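PDB 2PJQ: uncharacterized protein lp_2664 from Lactobacillus plantarum WCFS1, which is of unknown function but carries an HD domain, so it is probably a metal-dependent phosphohydrolase of the HD/PDEase superfamily. Local coordinates for residues L41-R44 with L45-E49; M190-D193 with T194-A197. All blocks are in the same frame, centred on the assembly; numbering follows the deposited sequence.

Interaction 1: residues L41-R44 with L45-E49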
ATOM      1  N   LEU B  41      13.570 -15.825  -9.141  1.00 16.49           N
ATOM      2  CA  LEU B  41      14.759 -14.966  -9.012  1.00 13.92           C
ATOM      3  C   LEU B  41      15.915 -15.774  -8.418  1.00 13.11           C
ATOM      4  O   LEU B  41      17.058 -15.667  -8.864  1.00 13.11           O
ATOM      5  CB  LEU B  41      14.471 -13.774  -8.088  1.00  8.10           C
ATOM      6  CG  LEU B  41      13.737 -12.530  -8.593  1.00  7.87           C
ATOM      7  CD1 LEU B  41      13.221 -11.743  -7.400  1.00  6.95           C
ATOM      8  CD2 LEU B  41      14.670 -11.672  -9.440  1.00  4.76           C
ATOM      9  N   ALA B  42      15.602 -16.574  -7.398  1.00  5.47           N
ATOM     10  CA  ALA B  42      16.591 -17.400  -6.726  1.00  4.19           C
ATOM     11  C   ALA B  42      17.243 -18.317  -7.735  1.00  4.95           C
ATOM     12  O   ALA B  42      18.462 -18.476  -7.750  1.00  4.24           O
ATOM     13  CB  ALA B  42      15.927 -18.224  -5.634  1.00  3.72           C
ATOM     14  N   ARG B  43      16.416 -18.910  -8.593  1.00  9.30           N
ATOM     15  CA  ARG B  43      16.901 -19.845  -9.593  1.00  9.79           C
ATOM     16  C   ARG B  43      17.869 -19.195 -10.568  1.00  9.87           C
ATOM     17  O   ARG B  43      18.932 -19.736 -10.826  1.00 10.68           O
ATOM     18  CB  ARG B  43      15.721 -20.474 -10.326  1.00 14.41           C
ATOM     19  CG  ARG B  43      16.093 -21.600 -11.286  1.00 16.22           C
ATOM     20  CD  ARG B  43      14.861 -22.035 -12.085  1.00 16.47           C
ATOM     21  NE  ARG B  43      13.869 -22.700 -11.249  1.00 14.48           N
ATOM     22  CZ  ARG B  43      13.984 -23.958 -10.830  1.00 17.35           C
ATOM     23  NH1 ARG B  43      15.047 -24.675 -11.183  1.00 16.76           N
ATOM     24  NH2 ARG B  43      13.054 -24.497 -10.043  1.00 18.38           N
ATOM     25  N   ARG B  44      17.535 -18.035 -11.109  1.00  8.46           N
ATOM     26  CA  ARG B  44      18.471 -17.414 -12.030  1.00 10.76           C
ATOM     27  C   ARG B  44      19.786 -17.083 -11.318  1.00 11.83           C
ATOM     28  O   ARG B  44      20.870 -17.431 -11.791  1.00 12.11           O
ATOM     29  CB  ARG B  44      17.903 -16.133 -12.641  1.00 14.87           C
ATOM     30  CG  ARG B  44      18.909 -15.507 -13.584  1.00 17.72           C
ATOM     31  CD  ARG B  44      18.651 -14.063 -13.902  1.00 19.98           C
ATOM     32  NE  ARG B  44      19.854 -13.498 -14.505  1.00 24.99           N
ATOM     33  CZ  ARG B  44      20.013 -12.218 -14.835  1.00 27.04           C
ATOM     34  NH1 ARG B  44      19.040 -11.340 -14.628  1.00 28.74           N
ATOM     35  NH2 ARG B  44      21.157 -11.812 -15.365  1.00 29.19           N
ATOM     36  N   LEU B  45      19.673 -16.408 -10.179  1.00 15.23           N
ATOM     37  CA  LEU B  45      20.830 -16.002  -9.384  1.00 16.01           C
ATOM     38  C   LEU B  45      21.697 -17.177  -8.954  1.00 15.79           C
ATOM     39  O   LEU B  45      22.920 -17.093  -9.005  1.00 17.14           O
ATOM     40  CB  LEU B  45      20.363 -15.229  -8.141  1.00 15.63           C
ATOM     41  CG  LEU B  45      20.648 -13.726  -7.958  1.00 16.08           C
ATOM     42  CD1 LEU B  45      20.456 -12.922  -9.250  1.00 12.58           C
ATOM     43  CD2 LEU B  45      19.714 -13.215  -6.863  1.00 15.54           C
ATOM     44  N   ALA B  46      21.072 -18.266  -8.524  1.00 14.77           N
ATOM     45  CA  ALA B  46      21.837 -19.426  -8.088  1.00 16.42           C
ATOM     46  C   ALA B  46      22.724 -19.904  -9.235  1.00 17.17           C
ATOM     47  O   ALA B  46      23.933 -20.111  -9.066  1.00 15.59           O
ATOM     48  CB  ALA B  46      20.902 -20.552  -7.628  1.00 13.69           C
ATOM     49  N   LYS B  47      22.126 -20.057 -10.411  1.00 16.60           N
ATOM     50  CA  LYS B  47      22.874 -20.518 -11.563  1.00 17.34           C
ATOM     51  C   LYS B  47      24.020 -19.586 -11.937  1.00 16.69           C
ATOM     52  O   LYS B  47      25.150 -20.031 -12.137  1.00 15.71           O
ATOM     53  CB  LYS B  47      21.908 -20.740 -12.707  1.00 21.69           C
ATOM     54  CG  LYS B  47      20.841 -21.744 -12.263  1.00 26.69           C
ATOM     55  CD  LYS B  47      20.016 -22.307 -13.405  1.00 30.12           C
ATOM     56  CE  LYS B  47      18.996 -23.304 -12.876  1.00 32.15           C
ATOM     57  NZ  LYS B  47      18.267 -23.994 -13.981  1.00 35.11           N
ATOM     58  N   ASP B  48      23.742 -18.292 -12.006  1.00 16.63           N
ATOM     59  CA  ASP B  48      24.778 -17.330 -12.323  1.00 15.55           C
ATOM     60  C   ASP B  48      25.967 -17.465 -11.369  1.00 16.04           C
ATOM     61  O   ASP B  48      27.115 -17.276 -11.768  1.00 17.11           O
ATOM     62  CB  ASP B  48      24.198 -15.923 -12.249  1.00 19.13           C
ATOM     63  CG  ASP B  48      23.579 -15.487 -13.559  1.00 20.52           C
ATOM     64  OD1 ASP B  48      22.877 -16.301 -14.189  1.00 18.47           O
ATOM     65  OD2 ASP B  48      23.788 -14.324 -13.956  1.00 21.08           O
ATOM     66  N   GLU B  49      25.693 -17.794 -10.109  1.00 15.42           N
ATOM     67  CA  GLU B  49      26.743 -17.941  -9.108  1.00 16.16           C
ATOM     68  C   GLU B  49      27.273 -19.357  -8.912  1.00 15.72           C
ATOM     69  O   GLU B  49      28.296 -19.550  -8.269  1.00 15.70           O
ATOM     70  CB  GLU B  49      26.262 -17.414  -7.761  1.00 19.21           C
ATOM     71  CG  GLU B  49      26.495 -15.947  -7.595  1.00 22.39           C
ATOM     72  CD  GLU B  49      27.930 -15.587  -7.900  1.00 24.94           C
ATOM     73  OE1 GLU B  49      28.829 -16.187  -7.283  1.00 24.40           O
ATOM     74  OE2 GLU B  49      28.160 -14.709  -8.760  1.00 28.86           O
TER
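Leu41-Arg44 and Leu45-Glu49 are successive turns of one alpha helix, 32-49, joined by four i to i+4 backbone hydrogen bonds. Leu45 N reaches Leu41 O at 3.0 Å and Ala46 N reaches Ala42 O at 2.7 Å. Further on, Lys47 N bonds Arg43 O at 3.2 Å and Asp48 N bonds Arg44 O at 3.0 Å. All but the second are almost straight at the hydrogen, and the Lys47 N-H meets its carbonyl tilted 28° from the carbonyl plane.

On the solvent side, Arg44 and Asp48 form a long salt bridge, NH2 to OD2 3.9 Å. The arginine gets there because CG stands trans to its own N (chi1 179°) and the chain then runs extended to NE, passing over the next turn. Its guanidinium plane is turned 78° from the carboxylate, so the two groups do not pair flat. The same OD2 is hydrogen-bonded to Thr194 OG1 in helix 193-198. Next along the surface, Arg43 and Lys47 lie alongside each other, pointing the same way, with aliphatic contact between Arg43 CG and Lys47 CE at 3.7 Å; their like-charged ends remain 4.3 Å apart, NH1 to NZ.

Leu41 and Leu45 face helix 119-130, whereas Ala42 and Ala46 pack on helix 53-62. The chemistry thus divides round the helix: the alanines and leucines are buried on one side, against helices 53-62 and 119-130, and on the other a carboxylate with a hydroxyl partner and a more distant guanidinium close by would probably stay ionised.

Interaction 2: residues M190-D193 with T194-A197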
HETATM    1  N   MSE B 190      23.238  -5.876  -1.659  1.00 13.95           N
HETATM    2  CA  MSE B 190      23.054  -7.011  -2.539  1.00 16.06           C
HETATM    3  C   MSE B 190      24.394  -7.770  -2.594  1.00 16.28           C
HETATM    4  O   MSE B 190      25.460  -7.151  -2.612  1.00 16.10           O
HETATM    5  CB  MSE B 190      22.657  -6.488  -3.926  1.00 23.21           C
HETATM    6  CG  MSE B 190      21.581  -7.274  -4.630  1.00 27.22           C
HETATM    7 SE   MSE B 190      20.006  -7.569  -3.552  1.00 33.25          SE
HETATM    8  CE  MSE B 190      19.270  -5.782  -3.463  1.00 28.15           C
ATOM      9  N   ASN B 191      24.348  -9.099  -2.621  1.00 17.95           N
ATOM     10  CA  ASN B 191      25.564  -9.912  -2.668  1.00 18.30           C
ATOM     11  C   ASN B 191      26.010 -10.274  -4.091  1.00 19.82           C
ATOM     12  O   ASN B 191      27.141  -9.997  -4.487  1.00 20.55           O
ATOM     13  CB  ASN B 191      25.355 -11.212  -1.893  1.00 18.07           C
ATOM     14  CG  ASN B 191      25.105 -10.989  -0.429  1.00 17.33           C
ATOM     15  OD1 ASN B 191      25.959 -10.470   0.279  1.00 17.80           O
ATOM     16  ND2 ASN B 191      23.930 -11.391   0.041  1.00 17.18           N
ATOM     17  N   THR B 192      25.113 -10.916  -4.836  1.00 20.13           N
ATOM     18  CA  THR B 192      25.357 -11.358  -6.215  1.00 20.38           C
ATOM     19  C   THR B 192      25.693 -10.226  -7.190  1.00 20.37           C
ATOM     20  O   THR B 192      25.108  -9.152  -7.121  1.00 19.44           O
ATOM     21  CB  THR B 192      24.118 -12.056  -6.789  1.00 19.95           C
ATOM     22  OG1 THR B 192      23.337 -12.617  -5.728  1.00 17.17           O
ATOM     23  CG2 THR B 192      24.539 -13.143  -7.762  1.00 22.29           C
ATOM     24  N   ASP B 193      26.614 -10.463  -8.118  1.00 23.69           N
ATOM     25  CA  ASP B 193      26.933  -9.410  -9.073  1.00 24.36           C
ATOM     26  C   ASP B 193      25.722  -9.167  -9.952  1.00 24.22           C
ATOM     27  O   ASP B 193      25.388  -8.022 -10.254  1.00 25.37           O
ATOM     28  CB  ASP B 193      28.136  -9.773  -9.947  1.00 23.57           C
ATOM     29  CG  ASP B 193      29.458  -9.359  -9.320  1.00 26.49           C
ATOM     30  OD1 ASP B 193      29.453  -8.399  -8.515  1.00 26.92           O
ATOM     31  OD2 ASP B 193      30.500  -9.978  -9.643  1.00 27.03           O
ATOM     32  N   THR B 194      25.065 -10.253 -10.349  1.00 21.78           N
ATOM     33  CA  THR B 194      23.885 -10.169 -11.199  1.00 21.62           C
ATOM     34  C   THR B 194      22.777  -9.377 -10.522  1.00 21.88           C
ATOM     35  O   THR B 194      21.971  -8.719 -11.180  1.00 21.03           O
ATOM     36  CB  THR B 194      23.331 -11.557 -11.519  1.00 21.31           C
ATOM     37  OG1 THR B 194      24.281 -12.285 -12.299  1.00 23.02           O
ATOM     38  CG2 THR B 194      22.030 -11.443 -12.295  1.00 23.32           C
ATOM     39  N   ALA B 195      22.748  -9.442  -9.199  1.00 22.63           N
ATOM     40  CA  ALA B 195      21.724  -8.758  -8.449  1.00 22.12           C
ATOM     41  C   ALA B 195      22.040  -7.289  -8.314  1.00 23.25           C
ATOM     42  O   ALA B 195      21.170  -6.450  -8.527  1.00 25.75           O
ATOM     43  CB  ALA B 195      21.561  -9.401  -7.082  1.00 21.08           C
ATOM     44  N   LYS B 196      23.279  -6.967  -7.957  1.00 20.60           N
ATOM     45  CA  LYS B 196      23.671  -5.568  -7.810  1.00 18.75           C
ATOM     46  C   LYS B 196      23.200  -4.835  -9.043  1.00 16.88           C
ATOM     47  O   LYS B 196      22.689  -3.732  -8.964  1.00 16.63           O
ATOM     48  CB  LYS B 196      25.192  -5.422  -7.703  1.00 21.71           C
ATOM     49  CG  LYS B 196      25.786  -5.867  -6.392  1.00 21.09           C
ATOM     50  CD  LYS B 196      27.271  -5.572  -6.363  1.00 22.92           C
ATOM     51  CE  LYS B 196      27.884  -5.965  -5.026  1.00 25.73           C
ATOM     52  NZ  LYS B 196      29.306  -5.516  -4.899  1.00 25.75           N
ATOM     53  N   ALA B 197      23.363  -5.474 -10.190  1.00 21.43           N
ATOM     54  CA  ALA B 197      22.967  -4.867 -11.450  1.00 23.17           C
ATOM     55  C   ALA B 197      21.461  -4.653 -11.486  1.00 24.71           C
ATOM     56  O   ALA B 197      20.980  -3.563 -11.811  1.00 25.77           O
ATOM     57  CB  ALA B 197      23.402  -5.748 -12.616  1.00 18.04           C
TER
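A helix start is built here: Met190-Asp193 form the loop that leaves helix 186-189, and Thr194-Ala197 belong to the short helix 193-198, with Thr192 at the N-cap position. The Thr192 side chain makes no capping bond; its carbonyl does the work of opening the helix. Thr192 O receives Lys196 N at 3.0 Å, close to straight (169°), and also a weak bond from Ala195 N at 3.2 Å, bent to 128°. One residue on, Ala197 N reaches Asp193 O at 3.3 Å, continuing the i to i+4 pattern.

The loop is held from outside by Asp126 of helix 119-130, whose two carboxylate oxygens accept the backbone N-H groups of Asn191 and Thr192. This fixes the chain just ahead of the N-cap. Asp126 precedes by two residues the last aspartate of what is probably the HD-type metal-binding cluster, which holds no metal here.

On the inner side, selenomethionine Met190 lays its CG against the Ala195 methyl, and its chain then bends at both chi2 and chi3, which takes the selenium end away from Ala195; the side chain also packs on Asp126 and Leu130 of helix 119-130. Thr192 CB also meets this methyl, 3.7 Å from Ala195 CB. Thr194 turns towards helix 32-49 instead, where its polar partner is Asp48.

Lys196 lies back over the loop on the exposed side. CG is trans to its own carbonyl carbon (chi1 -73°) and the chain is extended beyond, crossing Asp193 at a slant without a charge pair: Asp193 OD1 is 4.6 Å from Lys196 NZ. Its methylenes settle on loop carbonyls instead: Lys196 CG lies 3.4 Å from Thr192 O, and Lys196 CE 3.6 Å from Met190 O.

Both interactions are partly buried and lie on the same side of the chain's centre, about 10 Å apart between centres, meeting where helix 32-49 faces the start of helix 193-198. Helix 119-130 backs both: it takes the leucines of interaction 1, while in interaction 2 it also grips the loop's backbone through Asp126. Interaction 1 is mid-to-end helix, with regular turns and a charged surface; interaction 2 is a helix beginning, opened by the Thr192 carbonyl and lined by the fit of apolar groups round Ala195. The polar join between them is the Asp48-Thr194 hydrogen bond, flanked by packing of Leu45 and Glu49 on Thr192.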